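PDB 6L85: phosphate transporter from Thermotoga maritima MSB8, which probably imports phosphate across the cell membrane, driven by sodium, as a bacterial relative of the human SLC20 carriers. Local coordinates for residues N25-A30 / Y249-H254. Residues are numbered along the deposited sequence; the frame is centred on the assembly and turned at random.
With NA (sodium ion), chain S.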
ATOM      1  N   ASN B  25      -4.733 -12.494 -17.150  1.00 34.52           N
ATOM      2  CA  ASN B  25      -5.686 -13.011 -16.161  1.00 40.63           C
ATOM      3  C   ASN B  25      -6.250 -11.906 -15.271  1.00 40.37           C
ATOM      4  O   ASN B  25      -7.333 -12.066 -14.688  1.00 40.51           O
ATOM      5  CB  ASN B  25      -5.041 -14.066 -15.243  1.00 37.28           C
ATOM      6  CG  ASN B  25      -4.466 -15.275 -15.989  1.00 39.64           C
ATOM      7  OD1 ASN B  25      -4.508 -15.373 -17.223  1.00 36.94           O
ATOM      8  ND2 ASN B  25      -3.903 -16.203 -15.218  1.00 37.81           N
ATOM      9  N   SER B  26      -5.500 -10.828 -15.069  1.00 38.69           N
ATOM     10  CA  SER B  26      -6.006  -9.735 -14.251  1.00 42.02           C
ATOM     11  C   SER B  26      -6.470  -8.542 -15.068  1.00 36.64           C
ATOM     12  O   SER B  26      -7.452  -7.901 -14.684  1.00 37.53           O
ATOM     13  CB  SER B  26      -4.942  -9.268 -13.248  1.00 39.59           C
ATOM     14  OG  SER B  26      -3.816  -8.727 -13.899  1.00 38.59           O
ATOM     15  N   MET B  27      -5.818  -8.244 -16.198  1.00 33.84           N
ATOM     16  CA  MET B  27      -6.085  -6.990 -16.895  1.00 41.03           C
ATOM     17  C   MET B  27      -6.945  -7.121 -18.155  1.00 43.31           C
ATOM     18  O   MET B  27      -7.367  -6.088 -18.678  1.00 42.22           O
ATOM     19  CB  MET B  27      -4.764  -6.289 -17.267  1.00 40.99           C
ATOM     20  CG  MET B  27      -3.981  -5.767 -16.047  1.00 40.54           C
ATOM     21  SD  MET B  27      -4.888  -4.511 -15.085  1.00 49.67           S
ATOM     22  CE  MET B  27      -3.783  -4.291 -13.701  1.00 45.61           C
ATOM     23  N   ALA B  28      -7.228  -8.334 -18.659  1.00 44.53           N
ATOM     24  CA  ALA B  28      -7.982  -8.437 -19.905  1.00 45.45           C
ATOM     25  C   ALA B  28      -9.405  -7.904 -19.756  1.00 44.87           C
ATOM     26  O   ALA B  28      -9.943  -7.346 -20.706  1.00 45.76           O
ATOM     27  CB  ALA B  28      -8.006  -9.886 -20.400  1.00 48.08           C
ATOM     28  N   THR B  29     -10.032  -8.066 -18.591  1.00 41.62           N
ATOM     29  CA  THR B  29     -11.357  -7.485 -18.390  1.00 43.81           C
ATOM     30  C   THR B  29     -11.326  -5.967 -18.579  1.00 47.73           C
ATOM     31  O   THR B  29     -12.139  -5.409 -19.326  1.00 45.26           O
ATOM     32  CB  THR B  29     -11.893  -7.841 -16.998  1.00 43.15           C
ATOM     33  OG1 THR B  29     -10.898  -7.542 -16.015  1.00 48.22           O
ATOM     34  CG2 THR B  29     -12.242  -9.341 -16.906  1.00 45.22           C
ATOM     35  N   ALA B  30     -10.380  -5.288 -17.914  1.00 42.63           N
ATOM     36  CA  ALA B  30     -10.294  -3.830 -17.972  1.00 48.02           C
ATOM     37  C   ALA B  30      -9.873  -3.354 -19.356  1.00 43.85           C
ATOM     38  O   ALA B  30     -10.368  -2.333 -19.840  1.00 43.17           O
ATOM     39  CB  ALA B  30      -9.309  -3.304 -16.909  1.00 41.70           C
ATOM     40  N   TYR B 249      -6.958  -5.827  -7.798  1.00 33.41           N
ATOM     41  CA  TYR B 249      -7.172  -6.885  -6.820  1.00 37.78           C
ATOM     42  C   TYR B 249      -6.721  -8.238  -7.385  1.00 38.17           C
ATOM     43  O   TYR B 249      -5.994  -9.001  -6.717  1.00 38.92           O
ATOM     44  CB  TYR B 249      -8.655  -6.876  -6.428  1.00 36.34           C
ATOM     45  CG  TYR B 249      -9.098  -7.822  -5.328  1.00 41.14           C
ATOM     46  CD1 TYR B 249      -8.236  -8.234  -4.318  1.00 37.31           C
ATOM     47  CD2 TYR B 249     -10.407  -8.294  -5.302  1.00 41.15           C
ATOM     48  CE1 TYR B 249      -8.671  -9.089  -3.314  1.00 36.94           C
ATOM     49  CE2 TYR B 249     -10.849  -9.159  -4.316  1.00 42.26           C
ATOM     50  CZ  TYR B 249      -9.974  -9.551  -3.316  1.00 44.26           C
ATOM     51  OH  TYR B 249     -10.422 -10.410  -2.329  1.00 47.11           O
ATOM     52  N   VAL B 250      -7.061  -8.511  -8.653  1.00 33.70           N
ATOM     53  CA  VAL B 250      -6.608  -9.778  -9.237  1.00 39.56           C
ATOM     54  C   VAL B 250      -5.087  -9.806  -9.365  1.00 33.73           C
ATOM     55  O   VAL B 250      -4.458 -10.823  -9.066  1.00 35.83           O
ATOM     56  CB  VAL B 250      -7.283 -10.076 -10.595  1.00 41.97           C
ATOM     57  CG1 VAL B 250      -6.838 -11.447 -11.108  1.00 36.89           C
ATOM     58  CG2 VAL B 250      -8.778 -10.072 -10.465  1.00 37.67           C
ATOM     59  N   SER B 251      -4.482  -8.706  -9.823  1.00 33.39           N
ATOM     60  CA  SER B 251      -3.025  -8.615  -9.976  1.00 34.76           C
ATOM     61  C   SER B 251      -2.286  -8.921  -8.678  1.00 33.34           C
ATOM     62  O   SER B 251      -1.273  -9.635  -8.667  1.00 32.42           O
ATOM     63  CB  SER B 251      -2.646  -7.209 -10.429  1.00 37.96           C
ATOM     64  OG  SER B 251      -2.542  -7.145 -11.825  1.00 48.86           O
ATOM     65  N   PHE B 252      -2.744  -8.303  -7.590  1.00 33.91           N
ATOM     66  CA  PHE B 252      -2.189  -8.539  -6.267  1.00 31.99           C
ATOM     67  C   PHE B 252      -2.272 -10.016  -5.906  1.00 32.90           C
ATOM     68  O   PHE B 252      -1.282 -10.623  -5.465  1.00 35.29           O
ATOM     69  CB  PHE B 252      -2.961  -7.683  -5.254  1.00 31.96           C
ATOM     70  CG  PHE B 252      -2.493  -7.827  -3.826  1.00 34.44           C
ATOM     71  CD1 PHE B 252      -2.963  -8.859  -3.021  1.00 34.25           C
ATOM     72  CD2 PHE B 252      -1.603  -6.911  -3.279  1.00 34.74           C
ATOM     73  CE1 PHE B 252      -2.542  -8.993  -1.699  1.00 34.85           C
ATOM     74  CE2 PHE B 252      -1.176  -7.033  -1.946  1.00 31.41           C
ATOM     75  CZ  PHE B 252      -1.648  -8.072  -1.164  1.00 40.55           C
ATOM     76  N   SER B 253      -3.464 -10.605  -6.069  1.00 32.46           N
ATOM     77  CA  SER B 253      -3.643 -11.995  -5.665  1.00 34.64           C
ATOM     78  C   SER B 253      -2.839 -12.927  -6.565  1.00 30.06           C
ATOM     79  O   SER B 253      -2.348 -13.965  -6.118  1.00 30.06           O
ATOM     80  CB  SER B 253      -5.130 -12.341  -5.676  1.00 31.61           C
ATOM     81  OG  SER B 253      -5.545 -12.549  -7.001  1.00 41.63           O
ATOM     82  N   HIS B 254      -2.614 -12.513  -7.807  1.00 31.71           N
ATOM     83  CA  HIS B 254      -1.792 -13.301  -8.709  1.00 33.01           C
ATOM     84  C   HIS B 254      -0.335 -13.310  -8.259  1.00 35.93           C
ATOM     85  O   HIS B 254       0.309 -14.370  -8.237  1.00 36.81           O
ATOM     86  CB  HIS B 254      -1.901 -12.773 -10.139  1.00 31.21           C
ATOM     87  CG  HIS B 254      -0.999 -13.496 -11.072  1.00 35.22           C
ATOM     88  ND1 HIS B 254       0.270 -13.056 -11.361  1.00 36.00           N
ATOM     89  CD2 HIS B 254      -1.146 -14.680 -11.712  1.00 35.79           C
ATOM     90  CE1 HIS B 254       0.868 -13.929 -12.155  1.00 40.96           C
ATOM     91  NE2 HIS B 254       0.033 -14.933 -12.369  1.00 35.68           N
TER
HETATM   92 NA    NA S 504     -11.206  -5.435 -14.469  1.00 51.35          NA
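The flat peptide carbonyl group of N25 receives V250 over one face: CG1 lies 3.7 Å from N25 O, to one side of the C=O bond and about 50° out of the carbonyl plane. Outside partners sit at the edges of the flat side chains: N25 ND2 is hydrogen-bonded to T346 and T347, and the two ring nitrogens of H254 to E49 and D22. The same V250 branch, set anti to the backbone N (chi1 -176°), also lies alongside S26, CG1 to CB 3.6 Å. Here two helices, 2-32 and 231-258, run almost antiparallel; the axes of the short segments approach to 8.5 Å, at 171°, and the CA atoms of S26 and V250 come within 5.1 Å, the short side chain of S26 lying against V250. The pairing may illustrate how a sodium-coupled transporter builds an ion site: the kinked part of helix 2-32 presents T29 OG1 to sodium at 2.6 Å, together with Q243, S247 and D327. S247, on helix 231-258, also hydrogen-bonds S26 O through its OG, tying the two helices together next to the ion. Between the segments, S251 OG donates to S26 OG over 2.9 Å, tip to tip; the latter is in turn hydrogen-bonded to V23 O, so a buried relay of hydroxyls ends on a backbone carbonyl. M27, bent at chi2, brings CE to 3.6 Å from S251 OG. A second sodium and a phosphate ion each lie about 4 Å from the N25 side chain, consistent with a nearby substrate pocket.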